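PDB 1HKF: natural cytotoxicity triggering receptor 2 from Homo sapiens, which acts as an activating receptor of natural killer cells and may contribute to the greater efficiency with which activated cells lyse tumour targets. Local coordinates for residues Q26-R31 / F117-S122; R57-S62 / A68-F73; W100-R105 / N109-S114. All blocks are in the same frame, centred on the assembly; numbering follows the deposited sequence.

Interaction 1 of 3, residues Q26-R31 / F117-S122; sequences QTLTVR and FYLVVS
F117 and V30 meet across the interior of the immunoglobulin V-set sandwich, ring against methyl. CG1 of V30 comes up over one face of the F117 ring, 4.0 Å from its centroid and 26° off the ring normal, so it sits off centre, with CZ as its nearest ring atom at 3.7 Å. This is a CH-pi contact. The valine reaches it because CG1 lies anti to the backbone N (chi1 -179°), while the ring approaches from the opposite direction. Two residues along each strand, on the same inward side, L28 and L119 reach toward one another tip to tip. Here the methyls CD2 of L28 and CD1 of L119 stand 3.4 Å apart, tighter than ordinary van der Waals contact. Both leucines carry CG anti to the backbone N, which points each branch across toward the facing sheet.

The backbones themselves stay well separated: the CA atoms of L28 and L119 are 9.3 Å apart. That spacing is what face-to-face packing of two sheets gives, with strand 28-33 in one sheet and strand 111-121 in the other. L20 touches L28, V30 and F117 and extends the apolar layer, and Y99 lies against L119. On strand 28-33, T29 turns away from this interior, and its OG1 is hydrogen-bonded to T29 of the second subunit.

All four touching residues are buried, and their side chains meet only through carbon. The contact therefore depends on shape and exclusion of water rather than on directed bonds; backbone polar groups pair within their own sheets, as V30 does with V86 and F117 with Y99.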
loop_
_atom_site.group_PDB
_atom_site.type_symbol
_atom_site.label_atom_id
_atom_site.label_comp_id
_atom_site.label_asym_id
_atom_site.label_seq_id
_atom_site.Cartn_x
_atom_site.Cartn_y
_atom_site.Cartn_z
ATOM N N GLN A 26 5.252 0.431 -7.998
ATOM C CA GLN A 26 4.551 -0.047 -6.819
ATOM C C GLN A 26 3.098 0.345 -6.769
ATOM O O GLN A 26 2.596 1.082 -7.627
ATOM C CB GLN A 26 5.204 0.444 -5.548
ATOM C CG GLN A 26 6.644 0.078 -5.450
ATOM C CD GLN A 26 6.837 -1.371 -5.121
ATOM O OE1 GLN A 26 6.282 -1.884 -4.139
ATOM N NE2 GLN A 26 7.635 -2.038 -5.923
ATOM N N THR A 27 2.431 -0.186 -5.753
ATOM C CA THR A 27 1.025 0.101 -5.504
ATOM C C THR A 27 0.903 0.880 -4.204
ATOM O O THR A 27 1.539 0.543 -3.192
ATOM C CB THR A 27 0.190 -1.171 -5.349
ATOM O OG1 THR A 27 -0.036 -1.748 -6.641
ATOM C CG2 THR A 27 -1.171 -0.837 -4.702
ATOM N N LEU A 28 0.115 1.946 -4.232
ATOM C CA LEU A 28 -0.076 2.726 -3.010
ATOM C C LEU A 28 -1.449 2.499 -2.394
ATOM O O LEU A 28 -2.457 2.513 -3.106
ATOM C CB LEU A 28 0.051 4.203 -3.277
ATOM C CG LEU A 28 -0.114 4.879 -1.914
ATOM C CD1 LEU A 28 0.804 4.218 -0.791
ATOM C CD2 LEU A 28 0.197 6.292 -2.112
ATOM N N THR A 29 -1.464 2.325 -1.076
ATOM C CA THR A 29 -2.672 2.128 -0.278
ATOM C C THR A 29 -2.798 3.299 0.693
ATOM O O THR A 29 -1.840 3.601 1.415
ATOM C CB THR A 29 -2.526 0.884 0.561
ATOM O OG1 THR A 29 -2.320 -0.235 -0.316
ATOM C CG2 THR A 29 -3.729 0.635 1.387
ATOM N N VAL A 30 -3.962 3.965 0.722
ATOM C CA VAL A 30 -4.183 5.063 1.680
ATOM C C VAL A 30 -5.491 4.834 2.467
ATOM O O VAL A 30 -6.578 4.692 1.881
ATOM C CB VAL A 30 -4.300 6.430 0.966
ATOM C CG1 VAL A 30 -4.493 7.554 1.988
ATOM C CG2 VAL A 30 -3.052 6.718 0.166
ATOM N N ARG A 31 -5.391 4.770 3.786
ATOM C CA ARG A 31 -6.560 4.609 4.623
ATOM C C ARG A 31 -6.978 5.972 5.242
ATOM O O ARG A 31 -6.115 6.741 5.731
ATOM C CB ARG A 31 -6.258 3.666 5.761
ATOM C CG ARG A 31 -6.587 2.276 5.453
ATOM C CD ARG A 31 -5.584 1.406 6.129
ATOM N NE ARG A 31 -6.022 1.006 7.463
ATOM C CZ ARG A 31 -6.547 -0.192 7.713
ATOM N NH1 ARG A 31 -6.703 -1.070 6.718
ATOM N NH2 ARG A 31 -6.869 -0.539 8.948
ATOM N N PHE A 117 -2.356 14.881 1.513
ATOM C CA PHE A 117 -1.169 14.012 1.452
ATOM C C PHE A 117 -0.266 14.532 0.374
ATOM O O PHE A 117 -0.748 15.178 -0.562
ATOM C CB PHE A 117 -1.537 12.565 1.069
ATOM C CG PHE A 117 -2.378 11.856 2.092
ATOM C CD1 PHE A 117 -3.778 11.908 2.029
ATOM C CD2 PHE A 117 -1.786 11.155 3.116
ATOM C CE1 PHE A 117 -4.550 11.252 3.010
ATOM C CE2 PHE A 117 -2.561 10.514 4.080
ATOM C CZ PHE A 117 -3.946 10.569 4.020
ATOM N N TYR A 118 1.032 14.278 0.532
ATOM C CA TYR A 118 2.002 14.615 -0.521
ATOM C C TYR A 118 2.617 13.245 -0.955
ATOM O O TYR A 118 3.260 12.530 -0.126
ATOM C CB TYR A 118 3.128 15.532 -0.037
ATOM C CG TYR A 118 3.928 16.052 -1.224
ATOM C CD1 TYR A 118 3.332 16.856 -2.173
ATOM C CD2 TYR A 118 5.238 15.711 -1.425
ATOM C CE1 TYR A 118 4.023 17.298 -3.295
ATOM C CE2 TYR A 118 5.953 16.169 -2.560
ATOM C CZ TYR A 118 5.337 16.948 -3.473
ATOM O OH TYR A 118 5.988 17.405 -4.592
ATOM N N LEU A 119 2.334 12.854 -2.197
ATOM C CA LEU A 119 2.859 11.583 -2.749
ATOM C C LEU A 119 4.116 11.868 -3.510
ATOM O O LEU A 119 4.134 12.712 -4.420
ATOM C CB LEU A 119 1.913 10.925 -3.763
ATOM C CG LEU A 119 2.374 9.578 -4.412
ATOM C CD1 LEU A 119 2.533 8.496 -3.361
ATOM C CD2 LEU A 119 1.340 9.095 -5.398
ATOM N N VAL A 120 5.162 11.157 -3.122
ATOM C CA VAL A 120 6.432 11.265 -3.796
ATOM C C VAL A 120 6.738 9.919 -4.439
ATOM O O VAL A 120 6.855 8.895 -3.764
ATOM C CB VAL A 120 7.524 11.633 -2.830
ATOM C CG1 VAL A 120 8.856 11.747 -3.609
ATOM C CG2 VAL A 120 7.184 13.014 -2.214
ATOM N N VAL A 121 6.744 9.894 -5.767
ATOM C CA VAL A 121 7.076 8.637 -6.427
ATOM C C VAL A 121 8.408 8.793 -7.147
ATOM O O VAL A 121 8.552 9.692 -7.964
ATOM C CB VAL A 121 6.003 8.220 -7.471
ATOM C CG1 VAL A 121 6.426 6.858 -8.152
ATOM C CG2 VAL A 121 4.624 8.070 -6.790
ATOM N N SER A 122 9.408 7.989 -6.815
ATOM C CA SER A 122 10.647 8.086 -7.601
ATOM C C SER A 122 11.030 6.714 -8.249
ATOM O O SER A 122 10.527 5.967 -8.358
ATOM C CB SER A 122 11.802 8.613 -6.753
ATOM O OG SER A 122 12.170 7.631 -5.830
ATOM O OXT SER A 122 12.189 6.702 -8.721
#

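Interaction 2 of 3, residues R57-S62 / A68-F73; sequences RLVTSS and AWTSRF
V59 and F73 bury the most surface here, with CG1 of the valine lying 3.8 Å from CB of the phenylalanine. The other methyl, CG2, is anti to the backbone N (chi1 59° for CG1), and that turns it to the loop backbone, where it comes 3.2 Å from the carbonyl O of W69. L58 works on the ring of F73: its CB sits 4.3 Å above the plane, over the centre of one face. At the other end the methyl CB of A68 rests 3.6 Å from the carbonyl O of T60.

T70 adds a polar side chain to the contact. Its OG1 is 3.1 Å from O of L58 and 2.7 Å from O of W69, so one hydroxyl proton has two carbonyl acceptors within reach.

What sets these groups in place is backbone shape. A type II' turn from T70 to F73 brings the chain round into the next strand. On the facing side, L58 and V59 form a classic beta bulge opposite W46, and both direct their CB toward the loop. R72, in the turn, forms a salt bridge with D95, the pairing familiar from V-type immunoglobulin domains.

The contact lies at an edge of the sandwich. Strand 54-61, outermost in its sheet, is joined to strand 43-49 through W46 and K44, while I75 of strand 73-78, outermost in the other sheet, packs on V59 and S61.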
loop_
_atom_site.group_PDB
_atom_site.type_symbol
_atom_site.label_atom_id
_atom_site.label_comp_id
_atom_site.label_asym_id
_atom_site.label_seq_id
_atom_site.Cartn_x
_atom_site.Cartn_y
_atom_site.Cartn_z
ATOM N N ARG A 57 -11.100 15.057 -9.203
ATOM C CA ARG A 57 -11.571 13.768 -8.690
ATOM C C ARG A 57 -11.001 12.621 -9.473
ATOM O O ARG A 57 -11.157 12.581 -10.675
ATOM C CB ARG A 57 -13.088 13.678 -8.762
ATOM C CG ARG A 57 -13.670 12.457 -8.055
ATOM C CD ARG A 57 -13.507 12.583 -6.537
ATOM N NE ARG A 57 -14.287 13.709 -5.999
ATOM C CZ ARG A 57 -15.621 13.699 -5.887
ATOM N NH1 ARG A 57 -16.323 12.631 -6.263
ATOM N NH2 ARG A 57 -16.261 14.757 -5.398
ATOM N N LEU A 58 -10.370 11.677 -8.792
ATOM C CA LEU A 58 -9.783 10.534 -9.471
ATOM C C LEU A 58 -10.669 9.292 -9.337
ATOM O O LEU A 58 -10.795 8.507 -10.265
ATOM C CB LEU A 58 -8.380 10.260 -8.907
ATOM C CG LEU A 58 -7.413 11.444 -9.146
ATOM C CD1 LEU A 58 -6.062 11.152 -8.589
ATOM C CD2 LEU A 58 -7.294 11.693 -10.609
ATOM N N VAL A 59 -11.287 9.129 -8.180
ATOM C CA VAL A 59 -12.137 8.000 -7.937
ATOM C C VAL A 59 -13.063 8.371 -6.743
ATOM O O VAL A 59 -12.659 9.128 -5.840
ATOM C CB VAL A 59 -11.277 6.747 -7.650
ATOM C CG1 VAL A 59 -10.387 6.974 -6.466
ATOM C CG2 VAL A 59 -12.160 5.538 -7.405
ATOM N N THR A 60 -14.278 7.809 -6.762
ATOM C CA THR A 60 -15.319 8.060 -5.772
ATOM C C THR A 60 -16.101 6.813 -5.399
ATOM O O THR A 60 -16.429 6.019 -6.269
ATOM C CB THR A 60 -16.364 9.046 -6.335
ATOM O OG1 THR A 60 -15.694 10.187 -6.876
ATOM C CG2 THR A 60 -17.331 9.523 -5.212
ATOM N N SER A 61 -16.381 6.637 -4.110
ATOM C CA SER A 61 -17.210 5.521 -3.639
ATOM C C SER A 61 -18.579 6.162 -3.400
ATOM O O SER A 61 -18.695 7.015 -2.502
ATOM C CB SER A 61 -16.734 5.004 -2.309
ATOM O OG SER A 61 -17.567 3.944 -1.889
ATOM N N SER A 62 -19.580 5.760 -4.188
ATOM C CA SER A 62 -20.933 6.301 -4.111
ATOM C C SER A 62 -21.882 5.491 -3.245
ATOM O O SER A 62 -22.918 5.996 -2.830
ATOM C CB SER A 62 -21.521 6.441 -5.531
ATOM O OG SER A 62 -20.826 7.475 -6.247
ATOM N N ALA A 68 -15.624 0.112 -6.237
ATOM C CA ALA A 68 -15.463 1.403 -6.929
ATOM C C ALA A 68 -14.146 1.461 -7.756
ATOM O O ALA A 68 -13.080 1.811 -7.254
ATOM C CB ALA A 68 -15.524 2.576 -5.908
ATOM N N TRP A 69 -14.282 1.112 -9.036
ATOM C CA TRP A 69 -13.209 1.047 -10.036
ATOM C C TRP A 69 -12.697 2.430 -10.519
ATOM O O TRP A 69 -12.575 3.369 -9.737
ATOM C CB TRP A 69 -13.759 0.255 -11.226
ATOM C CG TRP A 69 -12.810 -0.652 -11.881
ATOM C CD1 TRP A 69 -12.434 -1.895 -11.453
ATOM C CD2 TRP A 69 -12.101 -0.406 -13.098
ATOM N NE1 TRP A 69 -11.529 -2.440 -12.338
ATOM C CE2 TRP A 69 -11.308 -1.545 -13.355
ATOM C CE3 TRP A 69 -12.058 0.671 -13.998
ATOM C CZ2 TRP A 69 -10.477 -1.637 -14.473
ATOM C CZ3 TRP A 69 -11.234 0.585 -15.105
ATOM C CH2 TRP A 69 -10.450 -0.565 -15.336
ATOM N N THR A 70 -12.418 2.512 -11.826
ATOM C CA THR A 70 -11.896 3.681 -12.594
ATOM C C THR A 70 -10.363 3.650 -12.818
ATOM O O THR A 70 -9.593 4.459 -12.301
ATOM C CB THR A 70 -12.368 5.138 -12.054
ATOM O OG1 THR A 70 -11.541 5.591 -10.977
ATOM C CG2 THR A 70 -13.840 5.115 -11.611
ATOM N N SER A 71 -9.946 2.679 -13.624
ATOM C CA SER A 71 -8.550 2.509 -13.984
ATOM C C SER A 71 -7.685 2.121 -12.808
ATOM O O SER A 71 -8.050 1.270 -11.987
ATOM C CB SER A 71 -8.014 3.803 -14.607
ATOM O OG SER A 71 -6.601 3.748 -14.742
ATOM N N ARG A 72 -6.536 2.737 -12.780
ATOM C CA ARG A 72 -5.538 2.420 -11.745
ATOM C C ARG A 72 -5.980 2.726 -10.306
ATOM O O ARG A 72 -5.321 2.303 -9.341
ATOM C CB ARG A 72 -4.233 3.136 -12.085
ATOM C CG ARG A 72 -3.847 3.143 -13.554
ATOM C CD ARG A 72 -2.769 4.181 -13.864
ATOM N NE ARG A 72 -1.853 4.385 -12.745
ATOM C CZ ARG A 72 -1.411 5.551 -12.329
ATOM N NH1 ARG A 72 -1.794 6.667 -12.934
ATOM N NH2 ARG A 72 -0.569 5.608 -11.289
ATOM N N PHE A 73 -7.069 3.472 -10.145
ATOM C CA PHE A 73 -7.536 3.886 -8.813
ATOM C C PHE A 73 -8.799 3.228 -8.322
ATOM O O PHE A 73 -9.764 3.112 -9.073
ATOM C CB PHE A 73 -7.786 5.388 -8.771
ATOM C CG PHE A 73 -6.874 6.207 -9.625
ATOM C CD1 PHE A 73 -5.630 6.558 -9.142
ATOM C CD2 PHE A 73 -7.236 6.619 -10.902
ATOM C CE1 PHE A 73 -4.752 7.313 -9.925
ATOM C CE2 PHE A 73 -6.368 7.369 -11.686
ATOM C CZ PHE A 73 -5.132 7.717 -11.210
#

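Interaction 3 of 3, residues W100-R105 / N109-S114; sequences WCRIYR and NSVSKS
S112 N donates to I103 O at 2.9 Å and 153°, one of the backbone bonds that make this hairpin; the neighbouring pairing of I103 with K113 is loose. Nearer the loop, R105 N gives a straighter bond to S110 O, 2.8 Å and 164°. N109 N closes the hairpin end on R105 O at 2.8 Å. CA-H...O contacts supplement the ladder, among them S114 CA to C101 O at 3.2 Å.

Among the packing contacts, Y104 and V111 form an antiparallel non-hydrogen-bonded pair and lie side by side, with CG2 of V111 3.8 Å from ring atom CE1 of Y104. The amide of N109 runs beside the same ring, the two planes only 13° apart. The S114 hydroxyl approaches W100 obliquely, OG to CZ3 3.4 Å; the indole NE1 is held by E49.

Of the charged side chains, R105 buries the most surface. Its chain is extended from CG to NE, which carries the guanidinium back along the opposing strand until CB of S112 sits 3.3 Å above one face, toward the rim of the group. NH1 also meets S110 OG, but the modelled separation is too short to be trusted. One water bridges NH1 to the carbonyl O of V111, and a second links R105 O to N109 OD1.

In V-domain terms this is the F-G hairpin, whose loop corresponds in position to CDR3 of antibody variable domains. Strand 97-104 is flanked on its other edge by strand 43-49, with R102 bonded to G45 and Y104 to K43. C101 anchors it to the opposite sheet through the disulfide to C32.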
loop_
_atom_site.group_PDB
_atom_site.type_symbol
_atom_site.label_atom_id
_atom_site.label_comp_id
_atom_site.label_asym_id
_atom_site.label_seq_id
_atom_site.Cartn_x
_atom_site.Cartn_y
_atom_site.Cartn_z
ATOM N N TRP A 100 -5.902 14.572 -1.698
ATOM C CA TRP A 100 -6.775 14.626 -0.524
ATOM C C TRP A 100 -7.751 13.478 -0.606
ATOM O O TRP A 100 -8.255 13.167 -1.678
ATOM C CB TRP A 100 -7.689 15.857 -0.516
ATOM C CG TRP A 100 -7.054 17.197 -0.417
ATOM C CD1 TRP A 100 -6.460 17.891 -1.420
ATOM C CD2 TRP A 100 -7.021 18.025 0.731
ATOM N NE1 TRP A 100 -6.059 19.113 -0.964
ATOM C CE2 TRP A 100 -6.395 19.220 0.361
ATOM C CE3 TRP A 100 -7.472 17.875 2.054
ATOM C CZ2 TRP A 100 -6.199 20.281 1.266
ATOM C CZ3 TRP A 100 -7.281 18.926 2.960
ATOM C CH2 TRP A 100 -6.647 20.112 2.558
ATOM N N CYS A 101 -8.002 12.845 0.522
ATOM C CA CYS A 101 -9.071 11.885 0.548
ATOM C C CYS A 101 -10.193 12.797 1.186
ATOM O O CYS A 101 -9.943 13.525 2.149
ATOM C CB CYS A 101 -8.723 10.672 1.404
ATOM S SG CYS A 101 -8.546 11.093 3.125
ATOM N N ARG A 102 -11.367 12.845 0.550
ATOM C CA ARG A 102 -12.472 13.667 1.031
ATOM C C ARG A 102 -13.741 12.858 1.300
ATOM O O ARG A 102 -13.964 11.818 0.698
ATOM C CB ARG A 102 -12.756 14.774 0.041
ATOM C CG ARG A 102 -11.728 15.856 0.080
ATOM C CD ARG A 102 -11.934 16.872 -1.022
ATOM N NE ARG A 102 -11.038 17.997 -0.805
ATOM C CZ ARG A 102 -10.861 18.986 -1.670
ATOM N NH1 ARG A 102 -11.520 18.991 -2.824
ATOM N NH2 ARG A 102 -10.025 19.976 -1.370
ATOM N N ILE A 103 -14.546 13.334 2.236
ATOM C CA ILE A 103 -15.794 12.687 2.657
ATOM C C ILE A 103 -16.855 13.799 2.537
ATOM O O ILE A 103 -16.706 14.864 3.142
ATOM C CB ILE A 103 -15.666 12.222 4.107
ATOM C CG1 ILE A 103 -14.422 11.360 4.245
ATOM C CG2 ILE A 103 -16.891 11.498 4.528
ATOM C CD1 ILE A 103 -14.204 10.788 5.625
ATOM N N TYR A 104 -17.876 13.527 1.725
ATOM C CA TYR A 104 -18.958 14.456 1.338
ATOM C C TYR A 104 -20.312 14.163 2.001
ATOM O O TYR A 104 -20.768 13.010 2.052
ATOM C CB TYR A 104 -19.146 14.408 -0.177
ATOM C CG TYR A 104 -17.880 14.657 -0.946
ATOM C CD1 TYR A 104 -17.473 15.962 -1.232
ATOM C CD2 TYR A 104 -17.066 13.590 -1.376
ATOM C CE1 TYR A 104 -16.288 16.207 -1.920
ATOM C CE2 TYR A 104 -15.867 13.816 -2.062
ATOM C CZ TYR A 104 -15.485 15.129 -2.327
ATOM O OH TYR A 104 -14.299 15.371 -2.977
ATOM N N ARG A 105 -20.960 15.210 2.496
ATOM C CA ARG A 105 -22.268 15.103 3.171
ATOM C C ARG A 105 -23.425 14.919 2.155
ATOM O O ARG A 105 -23.381 15.471 1.046
ATOM C CB ARG A 105 -22.492 16.334 4.109
ATOM C CG ARG A 105 -21.493 16.480 5.273
ATOM C CD ARG A 105 -22.025 17.406 6.367
ATOM N NE ARG A 105 -21.007 17.800 7.354
ATOM C CZ ARG A 105 -20.120 18.778 7.172
ATOM N NH1 ARG A 105 -20.127 19.479 6.042
ATOM N NH2 ARG A 105 -19.235 19.053 8.110
ATOM N N ASN A 109 -23.284 17.965 -0.205
ATOM C CA ASN A 109 -22.010 17.707 -0.832
ATOM C C ASN A 109 -20.900 18.536 -0.203
ATOM O O ASN A 109 -19.884 18.768 -0.816
ATOM C CB ASN A 109 -22.081 17.989 -2.333
ATOM C CG ASN A 109 -21.155 17.084 -3.114
ATOM O OD1 ASN A 109 -21.217 15.862 -2.933
ATOM N ND2 ASN A 109 -20.268 17.662 -3.962
ATOM N N SER A 110 -21.084 18.976 1.033
ATOM C CA SER A 110 -20.047 19.740 1.695
ATOM C C SER A 110 -19.076 18.725 2.290
ATOM O O SER A 110 -19.452 17.593 2.600
ATOM C CB SER A 110 -20.647 20.616 2.813
ATOM O OG SER A 110 -21.175 19.829 3.879
ATOM N N VAL A 111 -17.839 19.140 2.509
ATOM C CA VAL A 111 -16.843 18.232 3.014
ATOM C C VAL A 111 -16.810 18.196 4.506
ATOM O O VAL A 111 -16.556 19.221 5.147
ATOM C CB VAL A 111 -15.465 18.632 2.454
ATOM C CG1 VAL A 111 -14.351 17.727 3.027
ATOM C CG2 VAL A 111 -15.506 18.562 0.924
ATOM N N SER A 112 -17.042 17.018 5.080
ATOM C CA SER A 112 -17.037 16.875 6.528
ATOM C C SER A 112 -15.697 16.464 7.094
ATOM O O SER A 112 -15.455 16.563 8.307
ATOM C CB SER A 112 -18.076 15.853 6.948
ATOM O OG SER A 112 -17.778 14.568 6.464
ATOM N N LYS A 113 -14.830 15.941 6.238
ATOM C CA LYS A 113 -13.496 15.548 6.662
ATOM C C LYS A 113 -12.656 15.412 5.411
ATOM O O LYS A 113 -13.131 15.008 4.345
ATOM C CB LYS A 113 -13.522 14.251 7.454
ATOM C CG LYS A 113 -12.123 13.724 7.947
ATOM C CD LYS A 113 -12.279 13.134 9.342
ATOM C CE LYS A 113 -11.305 12.001 9.676
ATOM N NZ LYS A 113 -9.939 12.305 9.210
ATOM N N SER A 114 -11.412 15.839 5.522
ATOM C CA SER A 114 -10.500 15.768 4.409
ATOM C C SER A 114 -9.092 15.710 4.977
ATOM O O SER A 114 -8.803 16.344 6.011
ATOM C CB SER A 114 -10.677 16.977 3.543
ATOM O OG SER A 114 -10.253 18.090 4.275
HETATM O O HOH W 1 -17.885 21.878 5.958
HETATM O O HOH W 2 -23.057 14.260 -1.950
#

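Overall arrangement
From the N terminus, the first segment to be used is 26-31, and its partner 117-122 comes only at the C-terminal end, so interaction 1 closes a loop spanning nearly the whole domain and joins the two sheets face to face. Both other contacts fall within that span, one after the other without crossing. Interaction 2 closes a short loop where strand 54-61 passes over to strand 73-78 in the other sheet. Interaction 3 follows as a local hairpin, whose second strand runs on into interaction 1. There F117 CE1 packs 4.0 Å from C101 SG. Interactions 2 and 3 touch at R57 and Y104, their centres about 15 Å apart.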